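PDB 6U7J: beta-glucuronidase from uncultured Clostridium sp., which hydrolyses beta-D-glucuronides to release glucuronic acid, and as a gut microbial enzyme probably helps reactivate estrogens from their glucuronide conjugates. Local coordinates for residues P194-V207 / I269-R283. Numbering follows the deposited sequence.
Sequences PKEYIEDISVRTTV and IYFGQDHYTLPFGIR
I198 and I201 of strand 198-207 carry much of the apolar packing in this contact, turning their ends into the hairpin 269-280 opposite. CD1 of I198 lies 3.5 Å from CG2 of I269 and also touches CB of Y276, while its CG1 touches CB of F271, the two side chains sliding past each other in opposite directions. I201 meets I269 tip to tip, the two CD1 atoms 3.6 Å apart, and the same I201 methyl reaches CD1 of Y276 at 3.5 Å. Further along, CD2 of L278 fits against both CG2 of I201 and CG2 of V203. At the far end CG2 of V207 packs on CG2 of I282.

Such side-chain layering is how the two sheets of a beta sandwich pack face to face: strand 198-207 is an edge strand of a three-stranded sheet, hairpin 269-280 belongs to the facing four-stranded one, and the axes of strands 198-207 and 274-280 come within 8.6 Å at 21° from parallel. This is the immunoglobulin-like domain of family 2 glycosyl hydrolases.

Aromatic contacts differ in aspect. CG1 of V203, placed opposite the backbone N (chi1 -172°), makes a CH-pi contact over one face of F280, 4.1 Å from the ring centroid. F271 instead offers its edge, CE2 standing near the backbone N of Y197.

The polar link is a carboxylate at the type II' turn F271-D274. Both oxygens of this buried group are satisfied: OD2 of D274 accepts the backbone N-H of I198 at 2.7 Å and 168°, nearly along its C-O axis, and also forms a salt bridge with R19; OD1 takes the N-H of H275 from above the carboxylate plane. CD of P194 packs against OD1 of D274 at 3.8 Å.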
# COMPACT_ATOMS: atom_id res chain seq x y z
N PRO B 194 46.02 -15.46 27.88
CA PRO B 194 47.10 -15.63 28.86
C PRO B 194 47.35 -14.33 29.62
O PRO B 194 47.02 -13.24 29.14
CB PRO B 194 48.31 -16.02 28.00
CG PRO B 194 47.72 -16.61 26.75
CD PRO B 194 46.45 -15.84 26.52
N LYS B 195 47.94 -14.46 30.82
CA LYS B 195 48.18 -13.28 31.64
C LYS B 195 49.27 -12.38 31.06
O LYS B 195 49.30 -11.18 31.37
CB LYS B 195 48.52 -13.68 33.07
CG LYS B 195 47.44 -14.51 33.73
CD LYS B 195 47.14 -14.04 35.14
CE LYS B 195 45.86 -14.70 35.66
NZ LYS B 195 45.77 -14.72 37.16
N GLU B 196 50.16 -12.91 30.23
CA GLU B 196 51.09 -12.09 29.47
C GLU B 196 50.64 -12.14 28.02
O GLU B 196 50.60 -13.23 27.43
CB GLU B 196 52.53 -12.58 29.62
CG GLU B 196 52.96 -12.82 31.08
CD GLU B 196 54.49 -12.96 31.23
OE1 GLU B 196 55.03 -12.47 32.26
OE2 GLU B 196 55.13 -13.56 30.34
N TYR B 197 50.30 -10.98 27.46
CA TYR B 197 49.46 -10.98 26.27
C TYR B 197 49.66 -9.73 25.43
O TYR B 197 50.14 -8.69 25.91
CB TYR B 197 47.99 -11.09 26.66
CG TYR B 197 47.48 -9.82 27.32
CD1 TYR B 197 47.67 -9.61 28.68
CD2 TYR B 197 46.83 -8.84 26.57
CE1 TYR B 197 47.21 -8.46 29.29
CE2 TYR B 197 46.37 -7.68 27.17
CZ TYR B 197 46.57 -7.49 28.53
OH TYR B 197 46.12 -6.35 29.13
N ILE B 198 49.22 -9.83 24.18
CA ILE B 198 49.28 -8.74 23.23
C ILE B 198 48.13 -7.78 23.49
O ILE B 198 46.96 -8.18 23.44
CB ILE B 198 49.26 -9.27 21.79
CG1 ILE B 198 50.46 -10.20 21.56
CG2 ILE B 198 49.24 -8.13 20.79
CD1 ILE B 198 50.19 -11.29 20.54
N GLU B 199 48.46 -6.51 23.77
CA GLU B 199 47.49 -5.46 24.09
C GLU B 199 47.02 -4.67 22.86
O GLU B 199 45.82 -4.43 22.70
CB GLU B 199 48.07 -4.49 25.11
CG GLU B 199 48.65 -5.13 26.37
CD GLU B 199 49.22 -4.10 27.34
OE1 GLU B 199 49.79 -3.08 26.90
OE2 GLU B 199 49.08 -4.29 28.57
N ASP B 200 47.95 -4.24 22.01
CA ASP B 200 47.62 -3.33 20.92
C ASP B 200 48.53 -3.58 19.73
O ASP B 200 49.71 -3.91 19.89
CB ASP B 200 47.73 -1.87 21.38
CG ASP B 200 47.01 -0.91 20.46
OD1 ASP B 200 46.48 -1.36 19.41
OD2 ASP B 200 46.95 0.30 20.78
N ILE B 201 47.97 -3.41 18.53
CA ILE B 201 48.68 -3.55 17.26
C ILE B 201 48.31 -2.38 16.38
O ILE B 201 47.12 -2.09 16.20
CB ILE B 201 48.32 -4.86 16.53
CG1 ILE B 201 48.46 -6.09 17.42
CG2 ILE B 201 49.12 -5.00 15.23
CD1 ILE B 201 47.76 -7.30 16.83
N SER B 202 49.31 -1.72 15.79
CA SER B 202 49.10 -0.72 14.75
C SER B 202 49.91 -1.08 13.51
O SER B 202 51.11 -1.37 13.61
CB SER B 202 49.46 0.68 15.23
OG SER B 202 48.88 0.93 16.49
N VAL B 203 49.25 -1.05 12.35
CA VAL B 203 49.88 -1.32 11.06
C VAL B 203 49.64 -0.13 10.15
O VAL B 203 48.53 0.40 10.08
CB VAL B 203 49.34 -2.61 10.42
CG1 VAL B 203 50.15 -2.98 9.18
CG2 VAL B 203 49.36 -3.76 11.43
N ARG B 204 50.71 0.31 9.48
CA ARG B 204 50.65 1.29 8.41
C ARG B 204 51.47 0.76 7.24
O ARG B 204 52.48 0.08 7.44
CB ARG B 204 51.17 2.66 8.86
CG ARG B 204 50.51 3.10 10.17
CD ARG B 204 50.87 4.53 10.60
NE ARG B 204 52.24 4.66 11.12
CZ ARG B 204 52.82 3.93 12.09
NH1 ARG B 204 52.16 2.97 12.73
NH2 ARG B 204 54.08 4.19 12.44
N THR B 205 51.00 1.03 6.03
CA THR B 205 51.64 0.49 4.85
C THR B 205 52.01 1.63 3.90
O THR B 205 51.35 2.67 3.86
CB THR B 205 50.74 -0.53 4.13
OG1 THR B 205 49.51 0.10 3.72
CG2 THR B 205 50.42 -1.70 5.05
N THR B 206 53.10 1.42 3.17
CA THR B 206 53.48 2.24 2.03
C THR B 206 53.74 1.30 0.86
O THR B 206 53.83 0.08 1.03
CB THR B 206 54.73 3.09 2.32
OG1 THR B 206 55.82 2.25 2.70
CG2 THR B 206 54.46 4.09 3.44
N VAL B 207 53.82 1.86 -0.34
CA VAL B 207 54.07 1.08 -1.54
C VAL B 207 55.15 1.76 -2.35
O VAL B 207 55.03 2.94 -2.68
CB VAL B 207 52.79 0.91 -2.39
CG1 VAL B 207 53.14 0.30 -3.74
CG2 VAL B 207 51.78 0.06 -1.66
N ILE B 269 51.07 -13.23 15.11
CA ILE B 269 51.95 -12.85 16.21
C ILE B 269 51.91 -13.93 17.28
O ILE B 269 50.83 -14.35 17.72
CB ILE B 269 51.54 -11.50 16.81
CG1 ILE B 269 51.42 -10.44 15.71
CG2 ILE B 269 52.50 -11.07 17.90
CD1 ILE B 269 50.80 -9.13 16.18
N TYR B 270 53.09 -14.36 17.73
CA TYR B 270 53.24 -15.29 18.84
C TYR B 270 54.06 -14.64 19.94
O TYR B 270 55.17 -14.15 19.70
CB TYR B 270 53.90 -16.59 18.38
CG TYR B 270 53.05 -17.42 17.43
CD1 TYR B 270 53.02 -17.15 16.07
CD2 TYR B 270 52.28 -18.47 17.91
CE1 TYR B 270 52.23 -17.90 15.21
CE2 TYR B 270 51.51 -19.23 17.07
CZ TYR B 270 51.48 -18.94 15.72
OH TYR B 270 50.70 -19.71 14.89
N PHE B 271 53.52 -14.63 21.16
CA PHE B 271 54.13 -13.93 22.29
C PHE B 271 53.92 -14.81 23.52
O PHE B 271 52.83 -14.82 24.10
CB PHE B 271 53.54 -12.54 22.47
CG PHE B 271 54.06 -11.79 23.67
CD1 PHE B 271 55.35 -11.25 23.67
CD2 PHE B 271 53.27 -11.61 24.79
CE1 PHE B 271 55.83 -10.55 24.78
CE2 PHE B 271 53.73 -10.92 25.91
CZ PHE B 271 55.02 -10.39 25.90
N GLY B 272 54.96 -15.55 23.90
CA GLY B 272 54.87 -16.43 25.05
C GLY B 272 53.85 -17.53 24.84
O GLY B 272 53.98 -18.36 23.94
N GLN B 273 52.83 -17.55 25.68
CA GLN B 273 51.70 -18.44 25.45
C GLN B 273 50.63 -17.80 24.57
O GLN B 273 49.74 -18.52 24.09
CB GLN B 273 51.08 -18.85 26.79
CG GLN B 273 51.99 -19.76 27.64
CD GLN B 273 52.23 -21.10 26.98
OE1 GLN B 273 51.34 -21.95 26.91
NE2 GLN B 273 53.45 -21.30 26.48
N ASP B 274 50.70 -16.50 24.32
CA ASP B 274 49.67 -15.77 23.58
C ASP B 274 49.83 -15.93 22.07
O ASP B 274 50.88 -16.32 21.56
CB ASP B 274 49.71 -14.28 23.94
CG ASP B 274 48.42 -13.57 23.56
OD1 ASP B 274 47.45 -14.28 23.19
OD2 ASP B 274 48.36 -12.31 23.64
N HIS B 275 48.76 -15.59 21.35
CA HIS B 275 48.73 -15.64 19.90
C HIS B 275 47.64 -14.68 19.42
O HIS B 275 46.56 -14.62 20.02
CB HIS B 275 48.47 -17.08 19.40
CG HIS B 275 48.40 -17.23 17.91
ND1 HIS B 275 47.76 -18.29 17.30
CD2 HIS B 275 48.90 -16.46 16.91
CE1 HIS B 275 47.87 -18.17 15.99
NE2 HIS B 275 48.55 -17.07 15.73
N TYR B 276 47.94 -13.90 18.38
CA TYR B 276 46.97 -12.99 17.79
C TYR B 276 47.25 -12.84 16.30
O TYR B 276 48.41 -12.65 15.91
CB TYR B 276 46.99 -11.60 18.44
CG TYR B 276 45.72 -10.81 18.12
CD1 TYR B 276 45.61 -10.09 16.93
CD2 TYR B 276 44.63 -10.81 18.99
CE1 TYR B 276 44.44 -9.38 16.62
CE2 TYR B 276 43.45 -10.10 18.69
CZ TYR B 276 43.37 -9.39 17.50
OH TYR B 276 42.24 -8.68 17.19
N THR B 277 46.19 -12.88 15.49
CA THR B 277 46.27 -12.79 14.03
C THR B 277 45.38 -11.65 13.54
O THR B 277 44.15 -11.75 13.58
CB THR B 277 45.87 -14.11 13.39
OG1 THR B 277 46.65 -15.16 13.94
CG2 THR B 277 46.06 -14.05 11.87
N LEU B 278 46.01 -10.58 13.04
CA LEU B 278 45.30 -9.39 12.59
C LEU B 278 45.29 -9.33 11.07
O LEU B 278 46.37 -9.25 10.45
CB LEU B 278 45.98 -8.14 13.15
CG LEU B 278 45.38 -6.80 12.70
CD1 LEU B 278 44.06 -6.52 13.44
CD2 LEU B 278 46.37 -5.69 12.92
N PRO B 279 44.12 -9.37 10.41
CA PRO B 279 44.08 -9.08 8.97
C PRO B 279 44.39 -7.62 8.72
O PRO B 279 44.12 -6.76 9.56
CB PRO B 279 42.64 -9.42 8.57
CG PRO B 279 42.05 -10.18 9.77
CD PRO B 279 42.79 -9.70 10.96
N PHE B 280 44.99 -7.34 7.56
CA PHE B 280 45.21 -5.96 7.16
C PHE B 280 45.38 -5.91 5.65
O PHE B 280 45.54 -6.94 4.99
CB PHE B 280 46.41 -5.33 7.90
CG PHE B 280 47.76 -5.83 7.42
CD1 PHE B 280 48.32 -6.98 7.96
CD2 PHE B 280 48.47 -5.13 6.46
CE1 PHE B 280 49.56 -7.45 7.53
CE2 PHE B 280 49.72 -5.59 6.02
CZ PHE B 280 50.27 -6.75 6.55
N GLY B 281 45.33 -4.70 5.11
CA GLY B 281 45.41 -4.51 3.68
C GLY B 281 46.46 -3.48 3.32
O GLY B 281 46.66 -2.49 4.03
N ILE B 282 47.13 -3.71 2.20
CA ILE B 282 48.13 -2.78 1.69
C ILE B 282 47.47 -1.95 0.60
O ILE B 282 47.06 -2.48 -0.44
CB ILE B 282 49.37 -3.50 1.15
CG1 ILE B 282 49.97 -4.41 2.24
CG2 ILE B 282 50.39 -2.47 0.65
CD1 ILE B 282 51.04 -5.36 1.73
N ARG B 283 47.40 -0.64 0.82
CA ARG B 283 46.82 0.28 -0.15
C ARG B 283 47.16 1.69 0.26
O ARG B 283 47.25 2.01 1.45
CB ARG B 283 45.29 0.12 -0.23
CG ARG B 283 44.55 0.27 1.10
CD ARG B 283 43.89 1.62 1.19
NE ARG B 283 43.27 1.88 2.49
CZ ARG B 283 43.91 2.44 3.51
NH1 ARG B 283 45.20 2.76 3.39
NH2 ARG B 283 43.27 2.67 4.65